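Long-range contacts in transcriptional regulator (Thermus thermophilus, PDB 2H0A), which probably regulates transcription as a repressor-type relative of CcpA, with a core that resembles the periplasmic binding proteins: residues Y14-E19 against G217-E222; F117-E122 against R172-K177. All blocks are in the same frame, centred on the assembly; numbering follows the deposited sequence.

Interaction 1 bridges the two lobes of the protein, whereas interaction 2 lies inside one of them, and their chemistry differs accordingly. Interaction 1 is partly buried, about 10 Å from the centre of the folded chain, where helix 12-25 of the lobe that starts the chain meets the loop leading into helix 220-224 of the other. A buried arginine carries it, hydrogen-bonded to a histidine and packed against a proline. Interaction 2 lies farther out, about 19 Å from that centre, and packs helix 164-175 on strand 116-121. It is buried and almost wholly aromatic and aliphatic. The two share no helix or strand and do not touch.

Interaction 1. Residues Y14-E19 against G217-E222; sequences YRRLVE and GHPFAE
Arg-16 reaches from helix 12-25 across to the turn Gly-217 to Pro-219, and its guanidinium donates from NH1 to ND1 of His-218 over 3.0 Å. The bond is only moderately straight, 151° at the hydrogen. The two flat groups stand almost upright to each other, with planes 80° apart, and NH1 lies tilted from the imidazole plane. With CG anti to the carbonyl carbon and a bend at chi3 (61°), the chain of Arg-16 lays CD against Pro-219 and brings NH1 to the histidine. Pro-219 packs over one face of the guanidinium, and its CD lies 3.7 Å from CD of Arg-16; Gly-217 O sits over the same group, 3.6 Å from NH1. Beside this, Arg-15 brings NH2 to 4.1 Å from CG of Pro-219, while its NH1 holds Glu-19 OE1 in a salt bridge of 2.7 Å one helical turn on.

The grip on Arg-16 is wider than the pair of segments. NH1 also donates a hydrogen bond to Asp-216 O, while NH2 forms a salt bridge with Glu-234 and a hydrogen bond with Gln-231 O. In the two-lobed fold expected of a CcpA relative, this contact joins the lobes beside their junction. Because ND1 of His-218 accepts a hydrogen, the imidazole is probably neutral, leaving Glu-234 and the backbone carbonyls to offset the arginine's charge.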
loop_
_atom_site.group_PDB
_atom_site.type_symbol
_atom_site.label_atom_id
_atom_site.label_comp_id
_atom_site.label_asym_id
_atom_site.label_seq_id
_atom_site.Cartn_x
_atom_site.Cartn_y
_atom_site.Cartn_z
ATOM N N TYR A 14 -10.191 5.892 -4.915
ATOM C CA TYR A 14 -11.398 5.305 -4.377
ATOM C C TYR A 14 -12.074 6.264 -3.425
ATOM O O TYR A 14 -13.288 6.215 -3.253
ATOM C CB TYR A 14 -11.073 3.967 -3.717
ATOM C CG TYR A 14 -10.560 2.990 -4.741
ATOM C CD1 TYR A 14 -11.426 2.413 -5.672
ATOM C CD2 TYR A 14 -9.193 2.764 -4.885
ATOM C CE1 TYR A 14 -10.942 1.650 -6.729
ATOM C CE2 TYR A 14 -8.695 2.004 -5.939
ATOM C CZ TYR A 14 -9.576 1.454 -6.862
ATOM O OH TYR A 14 -9.076 0.747 -7.935
ATOM N N ARG A 15 -11.308 7.160 -2.817
ATOM C CA ARG A 15 -11.934 8.111 -1.916
ATOM C C ARG A 15 -12.831 8.988 -2.773
ATOM O O ARG A 15 -14.007 9.176 -2.464
ATOM C CB ARG A 15 -10.903 8.987 -1.197
ATOM C CG ARG A 15 -11.544 9.917 -0.172
ATOM C CD ARG A 15 -10.621 11.032 0.303
ATOM N NE ARG A 15 -10.370 12.033 -0.732
ATOM C CZ ARG A 15 -11.307 12.801 -1.280
ATOM N NH1 ARG A 15 -12.573 12.694 -0.899
ATOM N NH2 ARG A 15 -10.980 13.672 -2.221
ATOM N N ARG A 16 -12.269 9.509 -3.864
ATOM C CA ARG A 16 -13.009 10.377 -4.781
ATOM C C ARG A 16 -14.177 9.659 -5.436
ATOM O O ARG A 16 -15.216 10.262 -5.685
ATOM C CB ARG A 16 -12.090 10.907 -5.879
ATOM C CG ARG A 16 -10.888 11.680 -5.379
ATOM C CD ARG A 16 -9.933 11.940 -6.529
ATOM N NE ARG A 16 -10.563 12.740 -7.573
ATOM C CZ ARG A 16 -10.069 12.911 -8.795
ATOM N NH1 ARG A 16 -8.923 12.336 -9.137
ATOM N NH2 ARG A 16 -10.726 13.653 -9.672
ATOM N N LEU A 17 -13.992 8.374 -5.714
ATOM C CA LEU A 17 -15.013 7.559 -6.359
ATOM C C LEU A 17 -16.241 7.442 -5.473
ATOM O O LEU A 17 -17.367 7.600 -5.934
ATOM C CB LEU A 17 -14.457 6.166 -6.655
ATOM C CG LEU A 17 -15.114 5.408 -7.809
ATOM C CD1 LEU A 17 -14.824 6.141 -9.114
ATOM C CD2 LEU A 17 -14.575 3.993 -7.880
ATOM N N VAL A 18 -16.010 7.180 -4.191
ATOM C CA VAL A 18 -17.082 7.028 -3.215
ATOM C C VAL A 18 -17.716 8.360 -2.850
ATOM O O VAL A 18 -18.907 8.427 -2.552
ATOM C CB VAL A 18 -16.564 6.362 -1.938
ATOM C CG1 VAL A 18 -17.634 6.409 -0.867
ATOM C CG2 VAL A 18 -16.160 4.925 -2.226
ATOM N N GLU A 19 -16.925 9.425 -2.849
ATOM C CA GLU A 19 -17.479 10.733 -2.547
ATOM C C GLU A 19 -18.503 10.990 -3.639
ATOM O O GLU A 19 -19.571 11.552 -3.386
ATOM C CB GLU A 19 -16.399 11.812 -2.595
ATOM C CG GLU A 19 -16.908 13.209 -2.251
ATOM C CD GLU A 19 -15.800 14.256 -2.242
ATOM O OE1 GLU A 19 -14.829 14.086 -1.472
ATOM O OE2 GLU A 19 -15.898 15.250 -3.001
ATOM N N GLY A 217 -5.534 13.508 -12.062
ATOM C CA GLY A 217 -6.053 14.773 -11.583
ATOM C C GLY A 217 -6.509 14.904 -10.135
ATOM O O GLY A 217 -7.504 15.578 -9.845
ATOM N N HIS A 218 -5.842 14.199 -9.230
ATOM C CA HIS A 218 -6.200 14.245 -7.818
ATOM C C HIS A 218 -6.176 15.639 -7.219
ATOM O O HIS A 218 -5.435 16.507 -7.672
ATOM C CB HIS A 218 -5.275 13.355 -6.988
ATOM C CG HIS A 218 -5.514 11.896 -7.179
ATOM N ND1 HIS A 218 -6.772 11.368 -7.360
ATOM C CD2 HIS A 218 -4.658 10.850 -7.200
ATOM C CE1 HIS A 218 -6.683 10.057 -7.487
ATOM N NE2 HIS A 218 -5.411 9.717 -7.393
ATOM N N PRO A 219 -6.995 15.871 -6.184
ATOM C CA PRO A 219 -7.047 17.178 -5.530
ATOM C C PRO A 219 -5.668 17.673 -5.084
ATOM O O PRO A 219 -5.332 18.839 -5.258
ATOM C CB PRO A 219 -7.980 16.927 -4.348
ATOM C CG PRO A 219 -8.934 15.920 -4.901
ATOM C CD PRO A 219 -8.022 14.967 -5.634
ATOM N N PHE A 220 -4.864 16.784 -4.519
ATOM C CA PHE A 220 -3.555 17.197 -4.052
ATOM C C PHE A 220 -2.643 17.689 -5.166
ATOM O O PHE A 220 -1.576 18.241 -4.908
ATOM C CB PHE A 220 -2.889 16.056 -3.269
ATOM C CG PHE A 220 -2.444 14.888 -4.112
ATOM C CD1 PHE A 220 -1.370 15.005 -4.992
ATOM C CD2 PHE A 220 -3.058 13.647 -3.976
ATOM C CE1 PHE A 220 -0.915 13.904 -5.716
ATOM C CE2 PHE A 220 -2.608 12.539 -4.697
ATOM C CZ PHE A 220 -1.536 12.671 -5.566
ATOM N N ALA A 221 -3.074 17.510 -6.407
ATOM C CA ALA A 221 -2.275 17.911 -7.558
ATOM C C ALA A 221 -2.197 19.413 -7.792
ATOM O O ALA A 221 -1.225 19.901 -8.366
ATOM C CB ALA A 221 -2.797 17.226 -8.810
ATOM N N GLU A 222 -3.214 20.146 -7.354
ATOM C CA GLU A 222 -3.238 21.590 -7.554
ATOM C C GLU A 222 -2.223 22.322 -6.687
ATOM O O GLU A 222 -1.468 23.161 -7.188
ATOM C CB GLU A 222 -4.645 22.132 -7.295
ATOM C CG GLU A 222 -4.807 23.608 -7.603
ATOM C CD GLU A 222 -6.263 24.023 -7.667
ATOM O OE1 GLU A 222 -7.021 23.683 -6.733
ATOM O OE2 GLU A 222 -6.650 24.693 -8.649
#

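Interaction 2. Residues F117-E122 against R172-K177; sequences FAIAVE and RHFLEK
In both Phe-117 and Phe-174, CG lies anti to the carbonyl carbon (chi1 -61° and -53°), and these torsions send the two side chains past each other in opposite directions. Each ring therefore comes to lie over the other residue's CB. The CB of Phe-117 sits 3.5 Å from the centroid of the Phe-174 ring, and the CB of Phe-174 is 3.8 Å from the centroid of the Phe-117 ring, both nearly on the ring normals, which makes a reciprocal pair of CH-pi contacts. The rings themselves meet obliquely, with planes 31° apart and centroids separated by 4.5 Å.

Helix 164-175 is the connection of a beta-alpha-beta crossover: it leads from strand 157-160 to strand 182-185 and passes over strand 116-121, which lies between them in the sheet. Helix 133-147 packs against Ala-118 from the other face, through Met-138 and Phe-141. The ring of Phe-174 runs roughly along the strand, and its edge meets Ile-119 CG1, 3.8 Å from CZ, and Ala-118 O, 3.6 Å from CZ, with Leu-182 and Val-184 also against the side chain. Toward the solvent, Lys-177 lays its CB 4.2 Å from Phe-117 CE2.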
loop_
_atom_site.group_PDB
_atom_site.type_symbol
_atom_site.label_atom_id
_atom_site.label_comp_id
_atom_site.label_asym_id
_atom_site.label_seq_id
_atom_site.Cartn_x
_atom_site.Cartn_y
_atom_site.Cartn_z
ATOM N N PHE A 117 10.571 10.316 -20.887
ATOM C CA PHE A 117 10.560 9.063 -20.144
ATOM C C PHE A 117 9.157 8.830 -19.619
ATOM O O PHE A 117 8.353 9.757 -19.525
ATOM C CB PHE A 117 11.518 9.108 -18.949
ATOM C CG PHE A 117 12.955 9.317 -19.317
ATOM C CD1 PHE A 117 13.457 10.594 -19.513
ATOM C CD2 PHE A 117 13.812 8.229 -19.461
ATOM C CE1 PHE A 117 14.783 10.794 -19.840
ATOM C CE2 PHE A 117 15.144 8.416 -19.790
ATOM C CZ PHE A 117 15.632 9.706 -19.981
ATOM N N ALA A 118 8.875 7.585 -19.260
ATOM C CA ALA A 118 7.573 7.225 -18.738
ATOM C C ALA A 118 7.706 6.252 -17.571
ATOM O O ALA A 118 8.655 5.457 -17.501
ATOM C CB ALA A 118 6.726 6.608 -19.840
ATOM N N ILE A 119 6.752 6.332 -16.650
ATOM C CA ILE A 119 6.733 5.457 -15.490
ATOM C C ILE A 119 5.473 4.602 -15.590
ATOM O O ILE A 119 4.367 5.122 -15.748
ATOM C CB ILE A 119 6.718 6.263 -14.159
ATOM C CG1 ILE A 119 7.889 7.249 -14.131
ATOM C CG2 ILE A 119 6.836 5.315 -12.970
ATOM C CD1 ILE A 119 7.982 8.061 -12.874
ATOM N N ALA A 120 5.658 3.288 -15.520
ATOM C CA ALA A 120 4.553 2.347 -15.602
ATOM C C ALA A 120 4.333 1.678 -14.251
ATOM O O ALA A 120 5.256 1.103 -13.670
ATOM C CB ALA A 120 4.846 1.303 -16.667
ATOM N N VAL A 121 3.107 1.763 -13.752
ATOM C CA VAL A 121 2.770 1.166 -12.466
ATOM C C VAL A 121 2.493 -0.328 -12.615
ATOM O O VAL A 121 1.681 -0.744 -13.445
ATOM C CB VAL A 121 1.550 1.855 -11.844
ATOM C CG1 VAL A 121 1.231 1.232 -10.498
ATOM C CG2 VAL A 121 1.824 3.346 -11.697
ATOM N N GLU A 122 3.178 -1.122 -11.796
ATOM C CA GLU A 122 3.058 -2.573 -11.826
ATOM C C GLU A 122 2.602 -3.142 -10.483
ATOM O O GLU A 122 3.422 -3.468 -9.624
ATOM C CB GLU A 122 4.415 -3.180 -12.208
ATOM C CG GLU A 122 4.435 -4.695 -12.382
ATOM C CD GLU A 122 3.737 -5.150 -13.650
ATOM O OE1 GLU A 122 4.127 -4.690 -14.745
ATOM O OE2 GLU A 122 2.802 -5.973 -13.549
ATOM N N ARG A 172 15.645 9.087 -10.521
ATOM C CA ARG A 172 17.042 8.779 -10.264
ATOM C C ARG A 172 17.563 7.893 -11.399
ATOM O O ARG A 172 18.712 8.024 -11.834
ATOM C CB ARG A 172 17.162 8.054 -8.921
ATOM C CG ARG A 172 18.018 8.759 -7.894
ATOM C CD ARG A 172 19.495 8.661 -8.246
ATOM N NE ARG A 172 20.348 9.138 -7.154
ATOM C CZ ARG A 172 21.679 9.149 -7.188
ATOM N NH1 ARG A 172 22.327 8.709 -8.264
ATOM N NH2 ARG A 172 22.364 9.595 -6.142
ATOM N N HIS A 173 16.698 6.996 -11.869
ATOM C CA HIS A 173 17.029 6.082 -12.954
ATOM C C HIS A 173 17.211 6.847 -14.264
ATOM O O HIS A 173 18.199 6.656 -14.978
ATOM C CB HIS A 173 15.916 5.049 -13.128
ATOM C CG HIS A 173 16.157 4.098 -14.252
ATOM N ND1 HIS A 173 17.115 3.109 -14.198
ATOM C CD2 HIS A 173 15.596 4.010 -15.481
ATOM C CE1 HIS A 173 17.134 2.454 -15.343
ATOM N NE2 HIS A 173 16.221 2.981 -16.140
ATOM N N PHE A 174 16.251 7.715 -14.571
ATOM C CA PHE A 174 16.304 8.510 -15.784
ATOM C C PHE A 174 17.504 9.461 -15.810
ATOM O O PHE A 174 18.085 9.715 -16.865
ATOM C CB PHE A 174 15.035 9.342 -15.929
ATOM C CG PHE A 174 13.759 8.550 -15.845
ATOM C CD1 PHE A 174 13.636 7.318 -16.479
ATOM C CD2 PHE A 174 12.638 9.091 -15.216
ATOM C CE1 PHE A 174 12.415 6.644 -16.498
ATOM C CE2 PHE A 174 11.416 8.427 -15.229
ATOM C CZ PHE A 174 11.302 7.205 -15.873
ATOM N N LEU A 175 17.872 9.993 -14.650
ATOM C CA LEU A 175 18.980 10.931 -14.572
ATOM C C LEU A 175 20.329 10.351 -14.946
ATOM O O LEU A 175 21.245 11.100 -15.279
ATOM C CB LEU A 175 19.053 11.559 -13.184
ATOM C CG LEU A 175 17.909 12.541 -12.904
ATOM C CD1 LEU A 175 17.939 12.962 -11.448
ATOM C CD2 LEU A 175 18.020 13.755 -13.827
ATOM N N GLU A 176 20.479 9.029 -14.892
ATOM C CA GLU A 176 21.759 8.453 -15.277
ATOM C C GLU A 176 21.764 8.159 -16.778
ATOM O O GLU A 176 22.793 7.806 -17.361
ATOM C CB GLU A 176 22.095 7.207 -14.438
ATOM C CG GLU A 176 20.932 6.336 -14.019
ATOM C CD GLU A 176 21.336 5.258 -13.000
ATOM O OE1 GLU A 176 21.907 5.613 -11.942
ATOM O OE2 GLU A 176 21.074 4.057 -13.257
ATOM N N LYS A 177 20.603 8.352 -17.398
ATOM C CA LYS A 177 20.436 8.150 -18.835
ATOM C C LYS A 177 20.417 9.497 -19.572
ATOM O O LYS A 177 20.675 9.561 -20.774
ATOM C CB LYS A 177 19.128 7.403 -19.130
ATOM C CG LYS A 177 19.151 5.913 -18.839
ATOM C CD LYS A 177 17.818 5.268 -19.229
ATOM C CE LYS A 177 17.740 3.777 -18.861
ATOM N NZ LYS A 177 18.534 2.873 -19.750
#